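Local coordinates for protein carboxyvinyl-carboxyphosphonate phosphorylmutase (Bacillus anthracis, PDB 4IQD) that belongs to the phosphoenolpyruvate phosphomutase family of TIM-barrel proteins and is found as a two-chain assembly with pyruvic acid bound, at residues F258-I261 and K262-S266; A36-A39 and M40-L43; G170-G173 and L174-I178. All blocks are in the same frame, centred on the assembly; numbering follows the deposited sequence.

Overall arrangement
The three contacts are local and lie apart along one TIM-barrel chain. Two sit where a loop after a barrel strand enters a helix: contact 2 after strand 31-34 and contact 3 after strand 161-166. Their centres are about 35 Å apart, on opposite sides of the chain's centre. Contact 1 lies at the C-terminal end of helix 245-264, with its centre about 27 Å from that of contact 2 and about 50 Å from that of contact 3. Contacts 1 and 2 both touch the second subunit; contact 3 touches no other protein chain of the assembly. Contact 3 holds part of a pyruvic acid pocket. In contact 2, the side chain of Asp-38 is about 7 Å from another pyruvic acid.

Contact 1 (F258-I261 and K262-S266); sequences FTLI and KETGS
Thr-264 has OG1 between its own backbone N and carbonyl carbon (chi1 71°), which turns the hydroxyl back onto Leu-260 one helical turn earlier. The side chain of Leu-260 starts anti to its N (chi1 -171°) and bends so that CD1 meets Thr-264 CG2 at 3.6 Å. The hydroxyl donates from above the carbonyl plane: Thr-264 OG1 is 2.7 Å from Leu-260 O. Thr-264 N reaches the same Leu-260 O at 2.8 Å from the opposite face. The hydroxyl also accepts, from Ser-266 N at 3.3 Å from Thr-264 OG1, which makes an ST turn. Gly-265, with positive phi (83°), is where the chain leaves helix 245-264. Gly-265 N gives Ile-261 O a weak bond. Ile-261 O also accepts from Gln-32 of the second subunit, to which the Gly-265 backbone bonds too. Thr-259 and Glu-263 lie side by side, with CG2 of the first 3.7 Å from OE2 of the second; Thr-259 OG1 is hydrogen-bonded to the backbone O of Glu-255. Lys-262 makes a cation-pi contact with Phe-50 of the second subunit. The Thr-264 hydroxyl is used as both donor and acceptor, which should hold its rotation and tie the Leu-260 carbonyl to the turn that follows.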
ATOM      1  N   PHE A 258       6.555  15.241  -3.343  1.00 25.23           N
ATOM      2  CA  PHE A 258       5.385  15.960  -3.830  1.00 19.09           C
ATOM      3  C   PHE A 258       5.594  17.458  -3.702  1.00 23.77           C
ATOM      4  O   PHE A 258       5.243  18.224  -4.599  1.00 21.76           O
ATOM      5  CB  PHE A 258       4.145  15.552  -3.044  1.00 18.95           C
ATOM      6  CG  PHE A 258       3.680  14.162  -3.336  1.00 24.96           C
ATOM      7  CD1 PHE A 258       4.026  13.540  -4.520  1.00 24.89           C
ATOM      8  CD2 PHE A 258       2.891  13.479  -2.431  1.00 28.33           C
ATOM      9  CE1 PHE A 258       3.595  12.260  -4.795  1.00 23.55           C
ATOM     10  CE2 PHE A 258       2.456  12.196  -2.701  1.00 26.57           C
ATOM     11  CZ  PHE A 258       2.811  11.587  -3.886  1.00 25.31           C
ATOM     12  N   THR A 259       6.156  17.865  -2.569  1.00 19.36           N
ATOM     13  CA  THR A 259       6.528  19.252  -2.352  1.00 21.84           C
ATOM     14  C   THR A 259       7.435  19.703  -3.484  1.00 21.73           C
ATOM     15  O   THR A 259       7.249  20.773  -4.058  1.00 20.33           O
ATOM     16  CB  THR A 259       7.273  19.419  -1.016  1.00 22.90           C
ATOM     17  OG1 THR A 259       6.442  18.961   0.056  1.00 23.89           O
ATOM     18  CG2 THR A 259       7.636  20.868  -0.778  1.00 23.12           C
ATOM     19  N   LEU A 260       8.403  18.855  -3.812  1.00 24.46           N
ATOM     20  CA  LEU A 260       9.394  19.151  -4.833  1.00 22.35           C
ATOM     21  C   LEU A 260       8.762  19.330  -6.205  1.00 21.75           C
ATOM     22  O   LEU A 260       9.061  20.294  -6.907  1.00 22.49           O
ATOM     23  CB  LEU A 260      10.435  18.036  -4.881  1.00 24.53           C
ATOM     24  CG  LEU A 260      11.676  18.264  -5.740  1.00 22.64           C
ATOM     25  CD1 LEU A 260      12.426  19.507  -5.293  1.00 21.56           C
ATOM     26  CD2 LEU A 260      12.570  17.046  -5.657  1.00 23.74           C
ATOM     27  N   ILE A 261       7.888  18.403  -6.585  1.00 23.41           N
ATOM     28  CA  ILE A 261       7.235  18.470  -7.887  1.00 25.39           C
ATOM     29  C   ILE A 261       6.320  19.686  -7.988  1.00 24.31           C
ATOM     30  O   ILE A 261       6.204  20.299  -9.047  1.00 25.42           O
ATOM     31  CB  ILE A 261       6.426  17.190  -8.197  1.00 28.43           C
ATOM     32  CG1 ILE A 261       7.330  15.957  -8.167  1.00 25.20           C
ATOM     33  CG2 ILE A 261       5.756  17.293  -9.554  1.00 19.82           C
ATOM     34  CD1 ILE A 261       6.605  14.663  -8.457  1.00 21.29           C
ATOM     35  N   LYS A 262       5.671  20.042  -6.887  1.00 22.83           N
ATOM     36  CA  LYS A 262       4.792  21.204  -6.896  1.00 24.57           C
ATOM     37  C   LYS A 262       5.603  22.491  -6.924  1.00 23.07           C
ATOM     38  O   LYS A 262       5.272  23.426  -7.649  1.00 23.12           O
ATOM     39  CB  LYS A 262       3.847  21.198  -5.691  1.00 26.82           C
ATOM     40  CG  LYS A 262       2.731  22.240  -5.774  1.00 27.34           C
ATOM     41  CD  LYS A 262       2.212  22.378  -7.201  1.00 31.31           C
ATOM     42  CE  LYS A 262       0.901  23.147  -7.275  1.00 29.94           C
ATOM     43  NZ  LYS A 262      -0.274  22.237  -7.202  1.00 27.73           N
ATOM     44  N   GLU A 263       6.667  22.526  -6.133  1.00 26.22           N
ATOM     45  CA  GLU A 263       7.501  23.713  -6.025  1.00 28.66           C
ATOM     46  C   GLU A 263       8.332  23.964  -7.271  1.00 26.92           C
ATOM     47  O   GLU A 263       8.327  25.063  -7.820  1.00 24.25           O
ATOM     48  CB  GLU A 263       8.444  23.597  -4.831  1.00 34.44           C
ATOM     49  CG  GLU A 263       7.814  23.902  -3.492  1.00 39.21           C
ATOM     50  CD  GLU A 263       8.853  24.273  -2.458  1.00 42.47           C
ATOM     51  OE1 GLU A 263      10.036  24.410  -2.835  1.00 43.39           O
ATOM     52  OE2 GLU A 263       8.493  24.429  -1.272  1.00 42.82           O
ATOM     53  N   THR A 264       9.058  22.939  -7.700  1.00 26.15           N
ATOM     54  CA  THR A 264      10.035  23.096  -8.768  1.00 24.63           C
ATOM     55  C   THR A 264       9.493  22.676 -10.127  1.00 28.34           C
ATOM     56  O   THR A 264      10.095  22.974 -11.155  1.00 33.06           O
ATOM     57  CB  THR A 264      11.303  22.289  -8.470  1.00 24.25           C
ATOM     58  OG1 THR A 264      11.020  20.890  -8.599  1.00 23.44           O
ATOM     59  CG2 THR A 264      11.787  22.578  -7.061  1.00 25.16           C
ATOM     60  N   GLY A 265       8.361  21.980 -10.131  1.00 20.87           N
ATOM     61  CA  GLY A 265       7.761  21.522 -11.370  1.00 20.89           C
ATOM     62  C   GLY A 265       8.356  20.222 -11.879  1.00 20.77           C
ATOM     63  O   GLY A 265       7.933  19.704 -12.911  1.00 24.92           O
ATOM     64  N   SER A 266       9.331  19.690 -11.147  1.00 27.05           N
ATOM     65  CA  SER A 266      10.041  18.485 -11.568  1.00 24.39           C
ATOM     66  C   SER A 266      10.511  17.661 -10.369  1.00 22.01           C
ATOM     67  O   SER A 266      10.691  18.196  -9.275  1.00 20.29           O
ATOM     68  CB  SER A 266      11.237  18.868 -12.445  1.00 25.64           C
ATOM     69  OG  SER A 266      11.949  17.724 -12.880  1.00 27.03           O
TER

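Contact 2 (A36-A39 and M40-L43); sequences AHDA and MAAL
Asp-38 caps the start of helix 39-48 by taking the backbone N-H of Ala-41. Ala-41 N lies 2.9 Å from Asp-38 OD1, and the bond is fairly straight (164°). OD1 is met on its syn side, with the donor 33° out of the carboxylate plane. With CG between the backbone N and the carbonyl carbon (chi1 74°), the carboxylate reaches over the first helical turn, where OD1 also comes within 3.2 Å of Ala-41 CB. The Asp-38 backbone joins in: its O accepts from Ala-42 N at 3.0 Å. Next along, Ala-39 O accepts from Leu-43 N, also at 3.0 Å. Ala-36 CB packs against this turn, 4.1 Å from Ala-41 CB and 4.0 Å from Ala-42 CB. This is a buried beta-to-alpha connection of the TIM barrel, leading from strand 31-34 into helix 39-48. A second shell surrounds the cap. The His-37 ring has Asp-38 OD1 over one face, 4.0 Å above its plane and offset toward the rim. His-37 ND1 is hydrogen-bonded to Ser-246. The His-37 carbonyl accepts from Arg-80, itself a residue of a pyruvic acid pocket. Farther out, Ala-42 and Leu-43 pack on helix 74-88. Selenomethionine Met-40 runs away from the loop toward Thr-283 and toward Ala-251 of the second subunit, and Ala-41 packs on Tyr-254 of that subunit.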
ATOM      1  N   ALA A  36       5.301  -4.484   7.980  1.00 23.30           N
ATOM      2  CA  ALA A  36       5.182  -4.263   6.547  1.00 19.40           C
ATOM      3  C   ALA A  36       3.722  -4.029   6.208  1.00 19.91           C
ATOM      4  O   ALA A  36       2.921  -4.958   6.243  1.00 23.43           O
ATOM      5  CB  ALA A  36       5.722  -5.454   5.775  1.00 17.31           C
ATOM      6  N   HIS A  37       3.373  -2.787   5.891  1.00 17.27           N
ATOM      7  CA  HIS A  37       1.982  -2.443   5.619  1.00 17.37           C
ATOM      8  C   HIS A  37       1.524  -2.887   4.235  1.00 27.00           C
ATOM      9  O   HIS A  37       0.326  -2.918   3.959  1.00 27.85           O
ATOM     10  CB  HIS A  37       1.743  -0.944   5.798  1.00 17.45           C
ATOM     11  CG  HIS A  37       2.532  -0.087   4.855  1.00 19.53           C
ATOM     12  ND1 HIS A  37       3.841   0.255   5.087  1.00 17.58           N
ATOM     13  CD2 HIS A  37       2.186   0.500   3.688  1.00 17.90           C
ATOM     14  CE1 HIS A  37       4.281   1.016   4.098  1.00 17.80           C
ATOM     15  NE2 HIS A  37       3.285   1.180   3.234  1.00 18.01           N
ATOM     16  N   ASP A  38       2.476  -3.225   3.369  1.00 26.74           N
ATOM     17  CA  ASP A  38       2.152  -3.710   2.032  1.00 23.68           C
ATOM     18  C   ASP A  38       3.206  -4.682   1.496  1.00 22.89           C
ATOM     19  O   ASP A  38       4.244  -4.891   2.124  1.00 21.12           O
ATOM     20  CB  ASP A  38       1.926  -2.541   1.065  1.00 26.76           C
ATOM     21  CG  ASP A  38       3.217  -1.845   0.651  1.00 27.70           C
ATOM     22  OD1 ASP A  38       4.282  -2.111   1.243  1.00 28.19           O
ATOM     23  OD2 ASP A  38       3.160  -1.009  -0.274  1.00 30.63           O
ATOM     24  N   ALA A  39       2.941  -5.256   0.327  1.00 21.65           N
ATOM     25  CA  ALA A  39       3.816  -6.284  -0.223  1.00 23.39           C
ATOM     26  C   ALA A  39       5.196  -5.762  -0.619  1.00 24.93           C
ATOM     27  O   ALA A  39       6.178  -6.493  -0.528  1.00 27.30           O
ATOM     28  CB  ALA A  39       3.148  -6.987  -1.393  1.00 23.51           C
HETATM   29  N   MSE A  40       5.281  -4.509  -1.053  1.00 23.85           N
HETATM   30  CA  MSE A  40       6.583  -3.948  -1.413  1.00 23.09           C
HETATM   31  C   MSE A  40       7.477  -3.796  -0.189  1.00 18.56           C
HETATM   32  O   MSE A  40       8.654  -4.148  -0.231  1.00 21.32           O
HETATM   33  CB  MSE A  40       6.451  -2.612  -2.147  1.00 23.77           C
HETATM   34  CG  MSE A  40       7.795  -1.983  -2.515  1.00 26.11           C
HETATM   35 SE   MSE A  40       8.906  -3.145  -3.628  0.55 23.48          SE
HETATM   36  CE  MSE A  40      10.602  -2.222  -3.478  1.00 92.42           C
ATOM     37  N   ALA A  41       6.916  -3.274   0.899  1.00 18.24           N
ATOM     38  CA  ALA A  41       7.647  -3.169   2.154  1.00 25.43           C
ATOM     39  C   ALA A  41       8.069  -4.555   2.633  1.00 27.29           C
ATOM     40  O   ALA A  41       9.159  -4.731   3.170  1.00 28.37           O
ATOM     41  CB  ALA A  41       6.804  -2.467   3.212  1.00 17.73           C
ATOM     42  N   ALA A  42       7.199  -5.537   2.418  1.00 17.98           N
ATOM     43  CA  ALA A  42       7.485  -6.915   2.791  1.00 18.03           C
ATOM     44  C   ALA A  42       8.691  -7.460   2.028  1.00 19.66           C
ATOM     45  O   ALA A  42       9.542  -8.144   2.595  1.00 20.47           O
ATOM     46  CB  ALA A  42       6.263  -7.784   2.545  1.00 19.03           C
ATOM     47  N   LEU A  43       8.761  -7.143   0.741  1.00 18.63           N
ATOM     48  CA  LEU A  43       9.855  -7.600  -0.105  1.00 19.00           C
ATOM     49  C   LEU A  43      11.185  -6.956   0.270  1.00 18.94           C
ATOM     50  O   LEU A  43      12.227  -7.607   0.247  1.00 19.16           O
ATOM     51  CB  LEU A  43       9.529  -7.326  -1.574  1.00 27.14           C
ATOM     52  CG  LEU A  43       8.406  -8.189  -2.152  1.00 28.08           C
ATOM     53  CD1 LEU A  43       7.883  -7.612  -3.464  1.00 29.10           C
ATOM     54  CD2 LEU A  43       8.890  -9.619  -2.347  1.00 28.47           C
TER

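Contact 3 (G170-G173 and L174-I178); sequences GVEG and LDEAI. With PYR (pyruvic acid), chain D.
Gly-173 meets Ala-177 through the backbone, as the N-cap residue of helix 174-187. The loop before it leads from TIM-barrel strand 161-166, and the first helical turn lies beside a pyruvic acid. The one hydrogen bond across the contact runs from Ala-177 N to Gly-173 O at 3.0 Å, in the carbonyl plane. Lacking a side chain, Gly-173 takes a positive phi (124°) without pressing on the carbonyl O of Glu-172, and ligand atom O lies close to where a CB would otherwise be.

The side-chain packing is between Glu-172 and Glu-176, which cross at about a right angle. Their carbon chains meet: Glu-172 CB lies 3.5 Å and Glu-172 OE1 3.2 Å from Glu-176 CG. Glu-176 reaches this place with a chi1 of -126°, away from a staggered value; it touches a crystal neighbour, so lattice packing may be the cause. Leu-174 packs on Glu-202 and Leu-205 of helix 200-209.

The two carboxylates carry like charges. Their planes are 60° apart, and Glu-172 OE1 is 4.4 Å from Glu-176 OE1. Glu-176 OE2 lies 3.1 Å from Glu-172 O, both acceptors, so this is not a hydrogen bond. Such crowding may make one glutamate easier to protonate. Both Glu-172 carboxylate oxygens are hydrogen-bonded close by in the chain, and Glu-172 also has a long, weak ion pair with Arg-180, which could ease the repulsion.

Gly-173, Leu-174 and Asp-175 line this pocket with Arg-169. The pyruvic acid carboxylate faces the start of the helix, where the helix dipole would probably favour a negative group. Gly-173 CA is 3.6 Å from ligand atom O. Leu-174 N comes within 3.4 Å of ligand atom C, and Leu-174 CB lies 3.7 Å from ligand atom OXT.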
ATOM      1  N   GLY A 170      -0.417   0.066  32.635  1.00 18.91           N
ATOM      2  CA  GLY A 170      -0.671   1.486  32.777  1.00 21.29           C
ATOM      3  C   GLY A 170      -2.052   1.850  33.284  1.00 29.34           C
ATOM      4  O   GLY A 170      -2.356   3.028  33.463  1.00 31.76           O
ATOM      5  N   VAL A 171      -2.891   0.849  33.519  1.00 32.09           N
ATOM      6  CA  VAL A 171      -4.250   1.114  33.976  1.00 31.68           C
ATOM      7  C   VAL A 171      -4.587   0.400  35.290  1.00 31.67           C
ATOM      8  O   VAL A 171      -5.376   0.900  36.094  1.00 32.83           O
ATOM      9  CB  VAL A 171      -5.286   0.779  32.879  1.00 33.25           C
ATOM     10  CG1 VAL A 171      -5.292  -0.707  32.583  1.00 34.50           C
ATOM     11  CG2 VAL A 171      -6.671   1.260  33.282  1.00 35.30           C
ATOM     12  N   GLU A 172      -3.962  -0.751  35.521  1.00 27.99           N
ATOM     13  CA  GLU A 172      -4.223  -1.530  36.726  1.00 25.96           C
ATOM     14  C   GLU A 172      -2.988  -1.746  37.594  1.00 22.30           C
ATOM     15  O   GLU A 172      -3.094  -1.854  38.814  1.00 28.39           O
ATOM     16  CB  GLU A 172      -4.829  -2.882  36.363  1.00 30.00           C
ATOM     17  CG  GLU A 172      -6.176  -2.798  35.684  1.00 34.57           C
ATOM     18  CD  GLU A 172      -6.667  -4.149  35.219  1.00 35.34           C
ATOM     19  OE1 GLU A 172      -5.989  -5.158  35.497  1.00 32.76           O
ATOM     20  OE2 GLU A 172      -7.729  -4.201  34.570  1.00 40.27           O
ATOM     21  N   GLY A 173      -1.819  -1.822  36.970  1.00 19.72           N
ATOM     22  CA  GLY A 173      -0.595  -2.013  37.720  1.00 18.30           C
ATOM     23  C   GLY A 173       0.214  -3.220  37.293  1.00 17.97           C
ATOM     24  O   GLY A 173      -0.281  -4.110  36.603  1.00 19.81           O
ATOM     25  N   LEU A 174       1.469  -3.245  37.725  1.00 20.03           N
ATOM     26  CA  LEU A 174       2.423  -4.264  37.309  1.00 17.78           C
ATOM     27  C   LEU A 174       1.981  -5.676  37.656  1.00 20.18           C
ATOM     28  O   LEU A 174       1.865  -6.522  36.776  1.00 21.28           O
ATOM     29  CB  LEU A 174       3.791  -3.988  37.924  1.00 24.12           C
ATOM     30  CG  LEU A 174       4.917  -4.914  37.463  1.00 22.64           C
ATOM     31  CD1 LEU A 174       4.962  -5.006  35.944  1.00 21.24           C
ATOM     32  CD2 LEU A 174       6.243  -4.412  38.007  1.00 23.66           C
ATOM     33  N   ASP A 175       1.737  -5.928  38.938  1.00 21.00           N
ATOM     34  CA  ASP A 175       1.334  -7.258  39.383  1.00 26.11           C
ATOM     35  C   ASP A 175       0.022  -7.693  38.747  1.00 26.06           C
ATOM     36  O   ASP A 175      -0.211  -8.881  38.546  1.00 27.01           O
ATOM     37  CB  ASP A 175       1.224  -7.312  40.904  1.00 31.33           C
ATOM     38  CG  ASP A 175       2.574  -7.380  41.581  1.00 38.95           C
ATOM     39  OD1 ASP A 175       3.507  -7.970  40.992  1.00 39.09           O
ATOM     40  OD2 ASP A 175       2.701  -6.844  42.702  1.00 40.91           O
ATOM     41  N   GLU A 176      -0.828  -6.722  38.432  1.00 25.82           N
ATOM     42  CA  GLU A 176      -2.086  -6.998  37.756  1.00 23.71           C
ATOM     43  C   GLU A 176      -1.819  -7.554  36.376  1.00 23.25           C
ATOM     44  O   GLU A 176      -2.456  -8.509  35.941  1.00 23.92           O
ATOM     45  CB  GLU A 176      -2.900  -5.722  37.609  1.00 27.54           C
ATOM     46  CG  GLU A 176      -4.285  -5.822  38.162  1.00 35.98           C
ATOM     47  CD  GLU A 176      -4.421  -5.070  39.456  1.00 46.73           C
ATOM     48  OE1 GLU A 176      -5.570  -4.879  39.906  1.00 52.72           O
ATOM     49  OE2 GLU A 176      -3.378  -4.667  40.019  1.00 48.51           O
ATOM     50  N   ALA A 177      -0.876  -6.932  35.681  1.00 19.26           N
ATOM     51  CA  ALA A 177      -0.512  -7.369  34.345  1.00 19.14           C
ATOM     52  C   ALA A 177       0.075  -8.774  34.393  1.00 20.53           C
ATOM     53  O   ALA A 177      -0.273  -9.622  33.575  1.00 22.79           O
ATOM     54  CB  ALA A 177       0.468  -6.397  33.726  1.00 18.23           C
ATOM     55  N   ILE A 178       0.950  -9.016  35.365  1.00 19.28           N
ATOM     56  CA  ILE A 178       1.581 -10.323  35.525  1.00 22.27           C
ATOM     57  C   ILE A 178       0.535 -11.411  35.717  1.00 23.23           C
ATOM     58  O   ILE A 178       0.640 -12.497  35.141  1.00 20.76           O
ATOM     59  CB  ILE A 178       2.569 -10.335  36.708  1.00 23.02           C
ATOM     60  CG1 ILE A 178       3.815  -9.521  36.359  1.00 25.57           C
ATOM     61  CG2 ILE A 178       2.956 -11.760  37.080  1.00 23.52           C
ATOM     62  CD1 ILE A 178       4.857  -9.484  37.457  1.00 26.21           C
TER
HETATM   63  C   PYR D 402       1.529  -2.313  41.025  1.00 35.17           C
HETATM   64  O   PYR D 402       0.416  -2.999  41.038  1.00 30.64           O
HETATM   65  OXT PYR D 402       2.660  -2.921  41.274  1.00 38.36           O
HETATM   66  CA  PYR D 402       1.489  -0.953  40.736  1.00 34.80           C
HETATM   67  O3  PYR D 402       2.493  -0.355  40.143  1.00 34.58           O
HETATM   68  CB  PYR D 402       0.268  -0.173  41.113  1.00 37.13           C